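Local coordinates for cell shape determining protein MreC (Streptococcus pneumoniae, PDB 2QF4) that helps to form and maintain cell shape, probably as part of the elongasome that builds peripheral peptidoglycan, at residues 63-75 and 84-96. Numbering follows the deposited sequence.
Sequences LLTNTENADKISV and IYGIIIGYDKEND
Val75 and Gly86 face each other as an antiparallel hydrogen-bonded pair in the beta hairpin of strands 74-79 and 82-92, in the second of the two six-stranded antiparallel barrels that make up the alpha-lytic protease fold of this major extracellular domain. Residues 63-75 form the link from the first barrel and run back along strand 82-92 before joining the hairpin. Val75 N gives to Gly86 O almost straight (177°), Gly86 N returns a bond to Val75 O, and Ile88 N reaches Ile73 O at 3.0 Å. Farther along, Asn69 N meets Ile89 O and Tyr91 N meets Thr67 O. Ile89 and Gly90 form a classic beta bulge, both opposite Lys99 of strand 97-101, and Gly90 CA makes a CA-H...O contact of 3.2 Å with Thr67 O.

Where the backbones part between Asn69 and Ile73, two waters bridge the gap. Both donate to Ile88 O; one also donates to Asn69 OD1 and accepts from Ile73 N, the other donates to Asn69 O and accepts from Lys72 N. Asn69 OD1 further takes Asp71 N, closing an Asx turn.

The apolar contact centres on Ile88. Its CG1 stands anti to the carbonyl carbon (chi1 -67°), carrying CD1 between Val75 CG1 at 3.7 Å, Ile73 CG2 and Leu64 CD2, with Leu98 touching it from the neighbouring strand.

Toward the loop after the strand, Lys93 bends at its last torsion and points NZ to Thr65 O, though the placement of NZ is doubtful. Tyr91 swings its ring anti to its own N (chi1 -175°) and alongside Thr65; Leu151 touches both side chains. Thr65 CA sits over one face of the Tyr91 ring, a CH-pi contact 3.9 Å from the centroid.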
# COMPACT_ATOMS: atom_id res chain seq x y z
N LEU A 63 -8.49 -1.35 2.09
CA LEU A 63 -7.89 -1.99 0.94
C LEU A 63 -7.37 -0.96 -0.09
O LEU A 63 -7.87 0.15 -0.21
CB LEU A 63 -8.86 -2.99 0.28
CG LEU A 63 -9.26 -4.18 1.19
CD1 LEU A 63 -10.29 -5.06 0.46
CD2 LEU A 63 -8.06 -5.04 1.55
N LEU A 64 -6.45 -1.41 -0.92
CA LEU A 64 -5.88 -0.55 -1.96
C LEU A 64 -6.80 -0.28 -3.13
O LEU A 64 -6.50 0.57 -3.96
CB LEU A 64 -4.60 -1.18 -2.52
CG LEU A 64 -3.40 -1.29 -1.58
CD1 LEU A 64 -2.20 -1.81 -2.40
CD2 LEU A 64 -3.06 0.02 -0.87
N THR A 65 -7.90 -1.01 -3.24
CA THR A 65 -8.83 -0.87 -4.36
C THR A 65 -9.91 0.19 -4.14
O THR A 65 -10.78 0.33 -4.98
CB THR A 65 -9.44 -2.23 -4.66
OG1 THR A 65 -9.96 -2.78 -3.44
CG2 THR A 65 -8.38 -3.18 -5.24
N ASN A 66 -9.82 0.97 -3.06
CA ASN A 66 -10.72 2.09 -2.86
C ASN A 66 -10.48 3.21 -3.84
O ASN A 66 -9.35 3.58 -4.14
CB ASN A 66 -10.64 2.58 -1.43
CG ASN A 66 -11.36 1.66 -0.52
OD1 ASN A 66 -12.59 1.57 -0.57
ND2 ASN A 66 -10.62 0.94 0.30
N THR A 67 -11.56 3.76 -4.36
CA THR A 67 -11.50 4.82 -5.37
C THR A 67 -10.62 5.97 -4.92
O THR A 67 -9.72 6.39 -5.66
CB THR A 67 -12.92 5.33 -5.68
OG1 THR A 67 -13.70 4.21 -6.12
CG2 THR A 67 -12.86 6.43 -6.75
N GLU A 68 -10.87 6.49 -3.72
CA GLU A 68 -10.08 7.53 -3.13
C GLU A 68 -9.38 6.98 -1.90
O GLU A 68 -9.98 6.22 -1.14
CB GLU A 68 -10.97 8.70 -2.70
CG GLU A 68 -11.61 9.44 -3.83
CD GLU A 68 -10.67 10.38 -4.53
OE1 GLU A 68 -9.49 10.54 -4.18
OE2 GLU A 68 -11.16 11.05 -5.46
N ASN A 69 -8.12 7.35 -1.72
CA ASN A 69 -7.29 6.85 -0.64
C ASN A 69 -6.62 8.03 0.06
O ASN A 69 -5.77 8.67 -0.54
CB ASN A 69 -6.26 5.86 -1.16
CG ASN A 69 -5.69 5.00 -0.05
OD1 ASN A 69 -5.13 5.51 0.91
ND2 ASN A 69 -5.86 3.69 -0.17
N ALA A 70 -6.97 8.26 1.31
CA ALA A 70 -6.43 9.38 2.08
C ALA A 70 -5.21 9.00 2.92
O ALA A 70 -4.73 9.87 3.68
CB ALA A 70 -7.53 9.93 2.98
N ASP A 71 -4.71 7.76 2.82
CA ASP A 71 -3.74 7.29 3.80
C ASP A 71 -2.30 7.66 3.48
O ASP A 71 -1.42 7.41 4.31
CB ASP A 71 -3.91 5.80 3.98
CG ASP A 71 -5.29 5.46 4.50
OD1 ASP A 71 -5.88 6.28 5.22
OD2 ASP A 71 -5.80 4.38 4.14
N LYS A 72 -2.03 8.27 2.33
CA LYS A 72 -0.68 8.80 2.03
C LYS A 72 0.36 7.71 2.20
O LYS A 72 1.44 7.94 2.75
CB LYS A 72 -0.36 10.03 2.90
CG LYS A 72 -1.35 11.19 2.68
CD LYS A 72 -0.92 12.46 3.41
CE LYS A 72 -1.96 13.60 3.32
NZ LYS A 72 -3.02 13.42 4.38
N ILE A 73 0.07 6.54 1.64
CA ILE A 73 0.98 5.43 1.68
C ILE A 73 2.14 5.70 0.73
O ILE A 73 1.94 5.87 -0.48
CB ILE A 73 0.32 4.09 1.31
CG1 ILE A 73 -0.82 3.75 2.27
CG2 ILE A 73 1.36 2.96 1.29
CD1 ILE A 73 -1.80 2.70 1.67
N SER A 74 3.35 5.75 1.27
CA SER A 74 4.56 5.97 0.49
C SER A 74 4.91 4.77 -0.38
O SER A 74 4.91 3.65 0.10
CB SER A 74 5.71 6.23 1.49
OG SER A 74 6.99 6.16 0.88
N VAL A 75 5.21 5.03 -1.65
CA VAL A 75 5.68 4.03 -2.59
C VAL A 75 6.89 4.56 -3.32
O VAL A 75 7.17 5.74 -3.33
CB VAL A 75 4.56 3.62 -3.62
CG1 VAL A 75 3.44 2.91 -2.88
CG2 VAL A 75 4.04 4.80 -4.43
N ILE A 84 12.14 6.63 -7.84
CA ILE A 84 11.17 7.72 -7.77
C ILE A 84 10.20 7.43 -6.65
O ILE A 84 9.60 6.35 -6.63
CB ILE A 84 10.40 7.88 -9.11
CG1 ILE A 84 11.33 8.03 -10.34
CG2 ILE A 84 9.41 9.05 -8.99
CD1 ILE A 84 11.64 6.78 -11.08
N TYR A 85 10.05 8.36 -5.73
CA TYR A 85 9.09 8.21 -4.63
C TYR A 85 7.80 8.94 -4.94
O TYR A 85 7.81 9.99 -5.59
CB TYR A 85 9.71 8.78 -3.33
CG TYR A 85 10.76 7.87 -2.72
CD1 TYR A 85 12.05 7.82 -3.24
CD2 TYR A 85 10.46 7.06 -1.65
CE1 TYR A 85 13.01 6.96 -2.71
CE2 TYR A 85 11.42 6.20 -1.09
CZ TYR A 85 12.68 6.15 -1.64
OH TYR A 85 13.64 5.31 -1.10
N GLY A 86 6.70 8.41 -4.42
CA GLY A 86 5.40 9.05 -4.51
C GLY A 86 4.47 8.50 -3.46
O GLY A 86 4.91 7.84 -2.52
N ILE A 87 3.19 8.78 -3.60
CA ILE A 87 2.18 8.26 -2.65
C ILE A 87 1.01 7.70 -3.46
O ILE A 87 0.66 8.15 -4.52
CB ILE A 87 1.66 9.26 -1.58
CG1 ILE A 87 1.02 10.47 -2.27
CG2 ILE A 87 2.79 9.71 -0.69
CD1 ILE A 87 0.02 11.26 -1.36
N ILE A 88 0.37 6.71 -2.85
CA ILE A 88 -0.89 6.16 -3.37
C ILE A 88 -2.02 7.15 -3.11
O ILE A 88 -2.18 7.62 -1.99
CB ILE A 88 -1.20 4.83 -2.71
CG1 ILE A 88 -0.16 3.78 -3.13
CG2 ILE A 88 -2.61 4.36 -3.07
CD1 ILE A 88 -0.22 2.47 -2.33
N ILE A 89 -2.79 7.47 -4.15
CA ILE A 89 -3.92 8.43 -3.99
C ILE A 89 -5.28 7.78 -4.26
O ILE A 89 -6.29 8.39 -3.94
CB ILE A 89 -3.70 9.70 -4.85
CG1 ILE A 89 -3.61 9.36 -6.34
CG2 ILE A 89 -2.48 10.46 -4.34
CD1 ILE A 89 -3.79 10.58 -7.30
N GLY A 90 -5.33 6.59 -4.83
CA GLY A 90 -6.61 5.95 -5.12
C GLY A 90 -6.48 4.84 -6.11
O GLY A 90 -5.37 4.36 -6.34
N TYR A 91 -7.60 4.45 -6.69
CA TYR A 91 -7.68 3.27 -7.53
C TYR A 91 -8.77 3.52 -8.55
O TYR A 91 -9.84 4.03 -8.21
CB TYR A 91 -8.00 2.00 -6.72
CG TYR A 91 -8.00 0.72 -7.48
CD1 TYR A 91 -9.17 0.17 -7.96
CD2 TYR A 91 -6.83 0.02 -7.68
CE1 TYR A 91 -9.18 -1.04 -8.64
CE2 TYR A 91 -6.84 -1.20 -8.39
CZ TYR A 91 -8.02 -1.68 -8.87
OH TYR A 91 -8.08 -2.89 -9.52
N ASP A 92 -8.48 3.21 -9.80
CA ASP A 92 -9.43 3.32 -10.89
C ASP A 92 -10.04 1.97 -11.14
O ASP A 92 -9.40 1.08 -11.71
CB ASP A 92 -8.71 3.81 -12.11
CG ASP A 92 -9.62 3.96 -13.35
OD1 ASP A 92 -9.20 4.67 -14.26
OD2 ASP A 92 -10.71 3.37 -13.40
N LYS A 93 -11.28 1.81 -10.67
CA LYS A 93 -11.96 0.55 -10.71
C LYS A 93 -12.31 0.10 -12.12
O LYS A 93 -12.38 -1.08 -12.38
CB LYS A 93 -13.23 0.62 -9.84
CG LYS A 93 -12.90 0.89 -8.39
CD LYS A 93 -14.14 1.19 -7.54
CE LYS A 93 -13.84 1.08 -6.11
NZ LYS A 93 -13.48 -0.34 -5.77
N GLU A 94 -12.45 1.03 -13.05
CA GLU A 94 -12.84 0.68 -14.42
C GLU A 94 -11.62 0.29 -15.27
O GLU A 94 -11.78 -0.39 -16.28
CB GLU A 94 -13.57 1.85 -15.09
CG GLU A 94 -14.86 2.48 -14.40
CD GLU A 94 -15.62 3.35 -15.38
OE1 GLU A 94 -15.02 4.24 -16.01
OE2 GLU A 94 -16.86 3.18 -15.46
N ASN A 95 -10.41 0.76 -14.94
CA ASN A 95 -9.19 0.38 -15.62
C ASN A 95 -8.33 -0.55 -14.76
O ASN A 95 -7.28 -0.97 -15.21
CB ASN A 95 -8.42 1.64 -16.02
CG ASN A 95 -9.12 2.38 -17.15
OD1 ASN A 95 -9.27 1.81 -18.24
ND2 ASN A 95 -9.62 3.56 -16.88
N ASP A 96 -8.82 -0.90 -13.58
CA ASP A 96 -8.16 -1.85 -12.65
C ASP A 96 -6.67 -1.49 -12.40
O ASP A 96 -5.77 -2.31 -12.51
CB ASP A 96 -8.36 -3.31 -13.11
CG ASP A 96 -9.82 -3.73 -13.09
OD1 ASP A 96 -10.65 -3.14 -12.36
OD2 ASP A 96 -10.13 -4.71 -13.80
O HOH W 1 -7.06 10.69 -2.64
O HOH W 2 -2.41 5.95 0.27
O HOH W 3 -3.25 9.40 -0.11
O HOH W 4 7.02 8.30 -0.73